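Local atomic coordinates of fimbrial subunit type 1 (Actinomyces oris, PDB entry 3UXF), a protein that forms the shaft of the type 1 fimbriae of this Gram-positive oral bacterium as their major, cell-wall-anchored subunit. Residues S35-D40 with A168-N173; A41-T46 with T133-Y138. One frame throughout, in Å; residues are numbered along the deposited sequence.

Interaction 1. Residues S35-D40 with A168-N173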
ATOM      1  N   SER A  35     -10.360  -1.234 -49.081  1.00 13.87           N
ATOM      2  CA  SER A  35      -9.050  -0.652 -48.805  1.00 14.02           C
ATOM      3  C   SER A  35      -9.118   0.819 -48.468  1.00 11.50           C
ATOM      4  O   SER A  35      -8.188   1.361 -47.868  1.00 12.58           O
ATOM      5  CB  SER A  35      -8.131  -0.824 -50.014  1.00 11.95           C
ATOM      6  OG  SER A  35      -7.989  -2.200 -50.368  1.00 14.45           O
ATOM      7  N   THR A  36     -10.195   1.471 -48.894  1.00 14.24           N
ATOM      8  CA  THR A  36     -10.385   2.887 -48.625  1.00 13.35           C
ATOM      9  C   THR A  36     -11.455   3.065 -47.562  1.00 13.58           C
ATOM     10  O   THR A  36     -12.187   2.118 -47.248  1.00 14.84           O
ATOM     11  CB  THR A  36     -10.728   3.636 -49.942  1.00 14.55           C
ATOM     12  OG1 THR A  36     -11.907   3.064 -50.513  1.00 17.00           O
ATOM     13  CG2 THR A  36      -9.540   3.484 -50.913  1.00 16.50           C
ATOM     14  N   ILE A  37     -11.544   4.262 -46.995  1.00 13.24           N
ATOM     15  CA  ILE A  37     -12.477   4.484 -45.886  1.00 13.42           C
ATOM     16  C   ILE A  37     -13.892   4.689 -46.361  1.00 15.57           C
ATOM     17  O   ILE A  37     -14.163   5.515 -47.249  1.00 15.56           O
ATOM     18  CB  ILE A  37     -11.993   5.638 -45.015  1.00 16.24           C
ATOM     19  CG1 ILE A  37     -10.720   5.193 -44.271  1.00 16.07           C
ATOM     20  CG2 ILE A  37     -13.083   6.059 -44.047  1.00 15.80           C
ATOM     21  CD1 ILE A  37     -10.143   6.191 -43.334  1.00 15.65           C
ATOM     22  N   ASP A  38     -14.796   3.887 -45.810  1.00 15.08           N
ATOM     23  CA  ASP A  38     -16.219   4.016 -46.125  1.00 15.70           C
ATOM     24  C   ASP A  38     -16.862   5.080 -45.226  1.00 18.27           C
ATOM     25  O   ASP A  38     -17.028   4.861 -44.032  1.00 14.56           O
ATOM     26  CB  ASP A  38     -16.899   2.649 -45.982  1.00 16.06           C
ATOM     27  CG  ASP A  38     -18.411   2.728 -46.109  1.00 20.25           C
ATOM     28  OD1 ASP A  38     -18.931   3.773 -46.513  1.00 19.36           O
ATOM     29  OD2 ASP A  38     -19.078   1.708 -45.809  1.00 23.21           O
ATOM     30  N   PRO A  39     -17.187   6.255 -45.770  1.00 13.01           N
ATOM     31  CA  PRO A  39     -17.699   7.345 -44.933  1.00 15.41           C
ATOM     32  C   PRO A  39     -18.942   6.945 -44.157  1.00 17.10           C
ATOM     33  O   PRO A  39     -19.187   7.527 -43.090  1.00 18.69           O
ATOM     34  CB  PRO A  39     -18.059   8.441 -45.949  1.00 19.27           C
ATOM     35  CG  PRO A  39     -17.140   8.154 -47.088  1.00 21.58           C
ATOM     36  CD  PRO A  39     -17.134   6.650 -47.193  1.00 17.93           C
ATOM     37  N   ASP A  40     -19.706   5.993 -44.669  1.00 17.30           N
ATOM     38  CA  ASP A  40     -20.957   5.634 -44.009  1.00 18.76           C
ATOM     39  C   ASP A  40     -20.864   4.340 -43.201  1.00 18.03           C
ATOM     40  O   ASP A  40     -21.892   3.748 -42.833  1.00 18.63           O
ATOM     41  CB  ASP A  40     -22.075   5.515 -45.038  1.00 21.86           C
ATOM     42  CG  ASP A  40     -22.324   6.820 -45.765  1.00 25.51           C
ATOM     43  OD1 ASP A  40     -22.413   7.878 -45.094  1.00 28.67           O
ATOM     44  OD2 ASP A  40     -22.403   6.782 -47.006  1.00 33.03           O
ATOM     45  N   ALA A 168      -4.049  -4.827 -44.333  1.00 14.40           N
ATOM     46  CA  ALA A 168      -4.870  -4.739 -45.528  1.00 14.86           C
ATOM     47  C   ALA A 168      -6.292  -4.391 -45.108  1.00 12.51           C
ATOM     48  O   ALA A 168      -7.175  -4.214 -45.943  1.00 14.39           O
ATOM     49  CB  ALA A 168      -4.848  -6.051 -46.289  1.00 16.68           C
ATOM     50  N   LYS A 169      -6.503  -4.291 -43.801  1.00 14.10           N
ATOM     51  CA  LYS A 169      -7.832  -4.053 -43.261  1.00 13.62           C
ATOM     52  C   LYS A 169      -7.978  -2.771 -42.456  1.00 13.56           C
ATOM     53  O   LYS A 169      -7.113  -2.419 -41.658  1.00 13.99           O
ATOM     54  CB  LYS A 169      -8.240  -5.221 -42.360  1.00 19.63           C
ATOM     55  CG  LYS A 169      -8.519  -6.520 -43.084  1.00 19.78           C
ATOM     56  CD  LYS A 169      -9.101  -7.552 -42.133  1.00 28.99           C
ATOM     57  CE  LYS A 169      -9.660  -8.748 -42.881  1.00 37.71           C
ATOM     58  NZ  LYS A 169     -10.491  -8.335 -44.043  1.00 45.19           N
ATOM     59  N   TRP A 170      -9.103  -2.097 -42.659  1.00 14.06           N
ATOM     60  CA  TRP A 170      -9.494  -0.974 -41.833  1.00 13.71           C
ATOM     61  C   TRP A 170     -10.373  -1.592 -40.754  1.00 14.10           C
ATOM     62  O   TRP A 170     -11.300  -2.335 -41.061  1.00 16.87           O
ATOM     63  CB  TRP A 170     -10.319   0.034 -42.632  1.00 13.94           C
ATOM     64  CG  TRP A 170      -9.533   1.034 -43.425  1.00 12.49           C
ATOM     65  CD1 TRP A 170      -9.485   1.140 -44.783  1.00 14.57           C
ATOM     66  CD2 TRP A 170      -8.708   2.090 -42.914  1.00 11.20           C
ATOM     67  NE1 TRP A 170      -8.675   2.185 -45.151  1.00 13.89           N
ATOM     68  CE2 TRP A 170      -8.184   2.783 -44.022  1.00 11.24           C
ATOM     69  CE3 TRP A 170      -8.356   2.511 -41.630  1.00 11.37           C
ATOM     70  CZ2 TRP A 170      -7.329   3.871 -43.884  1.00 11.40           C
ATOM     71  CZ3 TRP A 170      -7.506   3.590 -41.497  1.00 11.56           C
ATOM     72  CH2 TRP A 170      -7.004   4.259 -42.617  1.00 13.52           C
ATOM     73  N   ASN A 171     -10.080  -1.305 -39.492  1.00 12.53           N
ATOM     74  CA  ASN A 171     -10.875  -1.840 -38.394  1.00 13.80           C
ATOM     75  C   ASN A 171     -11.833  -0.779 -37.872  1.00 11.92           C
ATOM     76  O   ASN A 171     -11.405   0.230 -37.323  1.00 11.60           O
ATOM     77  CB  ASN A 171      -9.967  -2.346 -37.274  1.00 13.00           C
ATOM     78  CG  ASN A 171     -10.738  -2.760 -36.036  1.00 13.55           C
ATOM     79  OD1 ASN A 171     -11.911  -3.109 -36.111  1.00 14.36           O
ATOM     80  ND2 ASN A 171     -10.075  -2.721 -34.889  1.00 15.74           N
ATOM     81  N   TYR A 172     -13.130  -1.004 -38.062  1.00 13.28           N
ATOM     82  CA  TYR A 172     -14.142  -0.031 -37.667  1.00 11.92           C
ATOM     83  C   TYR A 172     -14.706  -0.281 -36.269  1.00 12.63           C
ATOM     84  O   TYR A 172     -15.510   0.498 -35.774  1.00 12.25           O
ATOM     85  CB  TYR A 172     -15.283   0.001 -38.687  1.00 12.69           C
ATOM     86  CG  TYR A 172     -14.885   0.506 -40.055  1.00 12.18           C
ATOM     87  CD1 TYR A 172     -15.074   1.832 -40.408  1.00 12.34           C
ATOM     88  CD2 TYR A 172     -14.327  -0.346 -40.996  1.00 12.51           C
ATOM     89  CE1 TYR A 172     -14.716   2.297 -41.655  1.00 13.54           C
ATOM     90  CE2 TYR A 172     -13.966   0.114 -42.248  1.00 13.01           C
ATOM     91  CZ  TYR A 172     -14.164   1.436 -42.571  1.00 15.94           C
ATOM     92  OH  TYR A 172     -13.808   1.902 -43.812  1.00 13.84           O
ATOM     93  N   ASN A 173     -14.287  -1.374 -35.646  1.00 13.13           N
ATOM     94  CA  ASN A 173     -14.733  -1.709 -34.299  1.00 12.95           C
ATOM     95  C   ASN A 173     -13.511  -1.734 -33.405  1.00 12.41           C
ATOM     96  O   ASN A 173     -12.889  -2.773 -33.213  1.00 14.64           O
ATOM     97  CB  ASN A 173     -15.445  -3.056 -34.301  1.00 13.60           C
ATOM     98  CG  ASN A 173     -16.666  -3.063 -35.196  1.00 14.94           C
ATOM     99  OD1 ASN A 173     -16.674  -3.695 -36.247  1.00 24.23           O
ATOM    100  ND2 ASN A 173     -17.699  -2.344 -34.788  1.00 12.99           N
TER
HETATM  101  O   HOH W   1     -13.023   0.119 -45.507  1.00 19.05           O

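Interaction 2. Residues A41-T46 with T133-Y138. With CA (calcium ion), chain D.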
ATOM      1  N   ALA A  41     -19.636   3.898 -42.926  1.00 16.66           N
ATOM      2  CA  ALA A  41     -19.443   2.632 -42.216  1.00 16.94           C
ATOM      3  C   ALA A  41     -20.028   2.700 -40.822  1.00 15.98           C
ATOM      4  O   ALA A  41     -19.968   3.743 -40.171  1.00 15.48           O
ATOM      5  CB  ALA A  41     -17.967   2.266 -42.132  1.00 15.42           C
ATOM      6  N   ALA A  42     -20.565   1.569 -40.367  1.00 15.96           N
ATOM      7  CA  ALA A  42     -20.889   1.415 -38.943  1.00 13.83           C
ATOM      8  C   ALA A  42     -19.579   1.355 -38.185  1.00 14.13           C
ATOM      9  O   ALA A  42     -18.591   0.802 -38.676  1.00 16.49           O
ATOM     10  CB  ALA A  42     -21.694   0.132 -38.694  1.00 16.72           C
ATOM     11  N   THR A  43     -19.583   1.939 -36.986  1.00 13.19           N
ATOM     12  CA  THR A  43     -18.385   1.924 -36.140  1.00 13.44           C
ATOM     13  C   THR A  43     -18.765   1.617 -34.715  1.00 12.93           C
ATOM     14  O   THR A  43     -19.893   1.865 -34.299  1.00 14.19           O
ATOM     15  CB  THR A  43     -17.677   3.290 -36.131  1.00 13.63           C
ATOM     16  OG1 THR A  43     -18.616   4.324 -35.837  1.00 13.75           O
ATOM     17  CG2 THR A  43     -16.956   3.580 -37.480  1.00 14.98           C
ATOM     18  N   THR A  44     -17.799   1.108 -33.938  1.00 10.99           N
ATOM     19  CA  THR A  44     -17.961   1.059 -32.481  1.00 14.38           C
ATOM     20  C   THR A  44     -16.619   1.370 -31.838  1.00 13.67           C
ATOM     21  O   THR A  44     -15.571   1.197 -32.469  1.00 12.84           O
ATOM     22  CB  THR A  44     -18.465  -0.320 -31.945  1.00 14.73           C
ATOM     23  OG1 THR A  44     -17.533  -1.334 -32.300  1.00 14.79           O
ATOM     24  CG2 THR A  44     -19.856  -0.698 -32.544  1.00 13.78           C
ATOM     25  N   LEU A  45     -16.667   1.844 -30.589  1.00 12.39           N
ATOM     26  CA  LEU A  45     -15.452   2.106 -29.820  1.00 12.31           C
ATOM     27  C   LEU A  45     -15.660   1.460 -28.460  1.00 11.12           C
ATOM     28  O   LEU A  45     -16.598   1.823 -27.785  1.00 14.40           O
ATOM     29  CB  LEU A  45     -15.241   3.606 -29.648  1.00 12.56           C
ATOM     30  CG  LEU A  45     -14.103   3.940 -28.676  1.00 12.48           C
ATOM     31  CD1 LEU A  45     -12.771   3.359 -29.146  1.00 15.81           C
ATOM     32  CD2 LEU A  45     -14.025   5.472 -28.471  1.00 17.08           C
ATOM     33  N   THR A  46     -14.789   0.539 -28.061  1.00 12.75           N
ATOM     34  CA  THR A  46     -14.955  -0.169 -26.786  1.00 13.67           C
ATOM     35  C   THR A  46     -13.738   0.148 -25.937  1.00 12.99           C
ATOM     36  O   THR A  46     -12.615  -0.185 -26.309  1.00 13.69           O
ATOM     37  CB  THR A  46     -15.051  -1.670 -27.015  1.00 13.47           C
ATOM     38  OG1 THR A  46     -16.204  -1.933 -27.828  1.00 15.65           O
ATOM     39  CG2 THR A  46     -15.261  -2.411 -25.672  1.00 14.80           C
ATOM     40  N   THR A 133     -21.175   6.825 -32.534  1.00 13.54           N
ATOM     41  CA  THR A 133     -19.885   7.074 -33.159  1.00 13.05           C
ATOM     42  C   THR A 133     -20.028   7.099 -34.666  1.00 13.65           C
ATOM     43  O   THR A 133     -20.926   6.458 -35.232  1.00 13.71           O
ATOM     44  CB  THR A 133     -18.831   5.980 -32.817  1.00 14.14           C
ATOM     45  OG1 THR A 133     -19.286   4.675 -33.222  1.00 13.51           O
ATOM     46  CG2 THR A 133     -18.509   5.968 -31.337  1.00 14.18           C
ATOM     47  N   GLU A 134     -19.142   7.841 -35.309  1.00 14.63           N
ATOM     48  CA  GLU A 134     -19.088   7.828 -36.764  1.00 15.32           C
ATOM     49  C   GLU A 134     -17.618   7.802 -37.168  1.00 13.68           C
ATOM     50  O   GLU A 134     -16.735   7.901 -36.310  1.00 14.21           O
ATOM     51  CB  GLU A 134     -19.800   9.054 -37.344  1.00 17.11           C
ATOM     52  CG  GLU A 134     -19.214  10.363 -36.913  1.00 21.29           C
ATOM     53  CD  GLU A 134     -20.067  11.564 -37.328  1.00 27.84           C
ATOM     54  OE1 GLU A 134     -19.981  11.974 -38.504  1.00 30.73           O
ATOM     55  OE2 GLU A 134     -20.801  12.100 -36.468  1.00 32.47           O
ATOM     56  N   VAL A 135     -17.365   7.608 -38.459  1.00 11.59           N
ATOM     57  CA  VAL A 135     -15.994   7.697 -38.967  1.00 12.10           C
ATOM     58  C   VAL A 135     -15.393   9.033 -38.588  1.00 12.12           C
ATOM     59  O   VAL A 135     -15.941  10.121 -38.887  1.00 14.15           O
ATOM     60  CB  VAL A 135     -15.959   7.492 -40.496  1.00 13.01           C
ATOM     61  CG1 VAL A 135     -14.605   7.846 -41.067  1.00 11.97           C
ATOM     62  CG2 VAL A 135     -16.282   6.023 -40.803  1.00 14.89           C
ATOM     63  N   GLY A 136     -14.250   8.980 -37.917  1.00 11.77           N
ATOM     64  CA  GLY A 136     -13.575  10.189 -37.495  1.00 12.79           C
ATOM     65  C   GLY A 136     -12.651   9.966 -36.317  1.00 12.50           C
ATOM     66  O   GLY A 136     -12.458   8.840 -35.874  1.00 12.69           O
ATOM     67  N   ALA A 137     -12.077  11.052 -35.813  1.00 12.39           N
ATOM     68  CA  ALA A 137     -11.169  10.978 -34.679  1.00 13.63           C
ATOM     69  C   ALA A 137     -11.855  11.484 -33.418  1.00 13.31           C
ATOM     70  O   ALA A 137     -12.646  12.419 -33.463  1.00 13.92           O
ATOM     71  CB  ALA A 137      -9.907  11.770 -34.958  1.00 14.21           C
ATOM     72  N   TYR A 138     -11.548  10.853 -32.291  1.00 13.63           N
ATOM     73  CA  TYR A 138     -12.162  11.222 -31.026  1.00 13.03           C
ATOM     74  C   TYR A 138     -11.149  11.400 -29.913  1.00 17.21           C
ATOM     75  O   TYR A 138     -10.184  10.648 -29.807  1.00 16.28           O
ATOM     76  CB  TYR A 138     -13.163  10.150 -30.589  1.00 11.95           C
ATOM     77  CG  TYR A 138     -14.408  10.085 -31.433  1.00 11.78           C
ATOM     78  CD1 TYR A 138     -15.574  10.708 -31.026  1.00 14.35           C
ATOM     79  CD2 TYR A 138     -14.416   9.399 -32.636  1.00 13.31           C
ATOM     80  CE1 TYR A 138     -16.714  10.653 -31.793  1.00 13.56           C
ATOM     81  CE2 TYR A 138     -15.550   9.339 -33.410  1.00 13.20           C
ATOM     82  CZ  TYR A 138     -16.696   9.967 -32.985  1.00 14.44           C
ATOM     83  OH  TYR A 138     -17.830   9.908 -33.753  1.00 15.82           O
TER
HETATM   84 CA    CA D   3     -22.553   5.586 -36.708  1.00 14.39          CA
HETATM   85  O   HOH W   2     -19.626   6.546 -40.408  1.00 17.74           O
HETATM   86  O   HOH W   3     -20.416   4.904 -37.745  1.00 14.69           O
HETATM   87  O   HOH W   4     -22.367   6.507 -38.961  1.00 21.96           O
HETATM   88  O   HOH W   5     -24.854   5.198 -37.329  1.00 23.72           O
HETATM   89  O   HOH W   6     -23.368   7.785 -36.384  1.00 17.94           O

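Interaction 1. Residues S35-D40 with A168-N173
Ile37 lies across one face of the Trp170 indole, its CG1 3.8 Å from the centre of the five-membered ring, a CH-pi contact. The two side chains cross at about a right angle: CG1 sits closest to CE2, at the seam between the two rings, and CD1 runs on over CZ2 and CH2 of the benzene part. With CG1 anti to the carbonyl carbon (chi1 -69°) and the chain extended beyond it, this longer branch of Ile37 is the one laid on the indole. The rim of the same ring is used for a polar contact. Trp170 NE1 donates to Ser35 O at 2.9 Å, but the bond is bent, 132° at the hydrogen, and the donor stands well above the carbonyl plane. Tyr172 holds the next part of the loop through its hydroxyl: Asp38 N donates to Tyr172 OH at 3.0 Å in a nearly straight bond (175°). Tyr172 OH in turn donates to a water oxygen 2.6 Å from it, and that water donates to Thr36 O; the hydroxyl thus serves as both acceptor and donor. Beyond these bonds Asp38 OD1 accepts from Asp40 N in an Asx turn, which shapes the loop where it leaves the contact. The whole patch lies at the surface and pins the N-terminal loop before strand 44-48 against strand 170-176, with Trp94 of helix 91-99 meeting the indole and Pro160 touching it from the loop between strands 155-159 and 161-162.

Interaction 2. Residues A41-T46 with T133-Y138
Thr43 and Thr133 meet through their hydroxyls, the polar centre of this contact, with OG1 to OG1 at 2.7 Å, a hydrogen bond. In both threonines OG1 lies between the backbone N and the carbonyl carbon (chi1 51° and 58°), which turns the two hydroxyls to face one another across the segments. Thr133 OG1 is also hydrogen-bonded to Thr129 O. A second polar link, on the 133-138 side, runs from Glu134 N to Tyr138 OH at 2.9 Å and ties the residues before strand 136-144 to the Tyr138 side chain.

Metal and water extend the polar network. Thr133 O binds the calcium ion at 2.4 Å alongside four waters, and Asp130 is the other protein residue of the site. One of these waters, 2.5 Å from the calcium, donates to Ala41 O and hydrogen-bonds Thr43 OG1 at 2.7 Å, so Thr43 belongs to the second shell of the metal. Another water, not a calcium ligand, donates to Ala41 O and accepts from Val135 N, bridging the backbones. Asp130 OD1 also accepts from Thr43 N, fastening the 41-46 segment to the calcium loop.

Apolar contacts are looser. Val135 CG2 lies 4.2 Å from Thr43 CG2, the two side chains crossing at about a right angle, and also meets Ala41 CB, while Leu45 CB approaches Thr133 CG2.

The contact joins the two sheets of the N-terminal domain at the calcium loop between strands 125-128 and 136-144: strand 44-48 runs between 125-128 and 170-176, strand 136-144 lies between 78-84 and 155-159, and Leu159, Ile81 and Phe128 pack on Thr133 in the interior.

Consecutive segments, the N-terminal loop and the start of the following strand, are fixed by the two contacts, whose centres lie about 10 Å apart. Interaction 1 is a surface patch in which aromatic side chains of 168-173 hold the loop by a ring face and by bonds to its backbone. Interaction 2 is partly buried and relies on paired threonine hydroxyls, ordered water and calcium. Both reach the sheet in which strands 44-48 and 170-176 are parallel neighbours, but interaction 2 also crosses to the second sheet. They join directly: Tyr172 O meets Thr44 N, Asn173 ND2 meets Thr44 OG1 in probable hydrogen bonds, and the Tyr172 ring packs on Ala41.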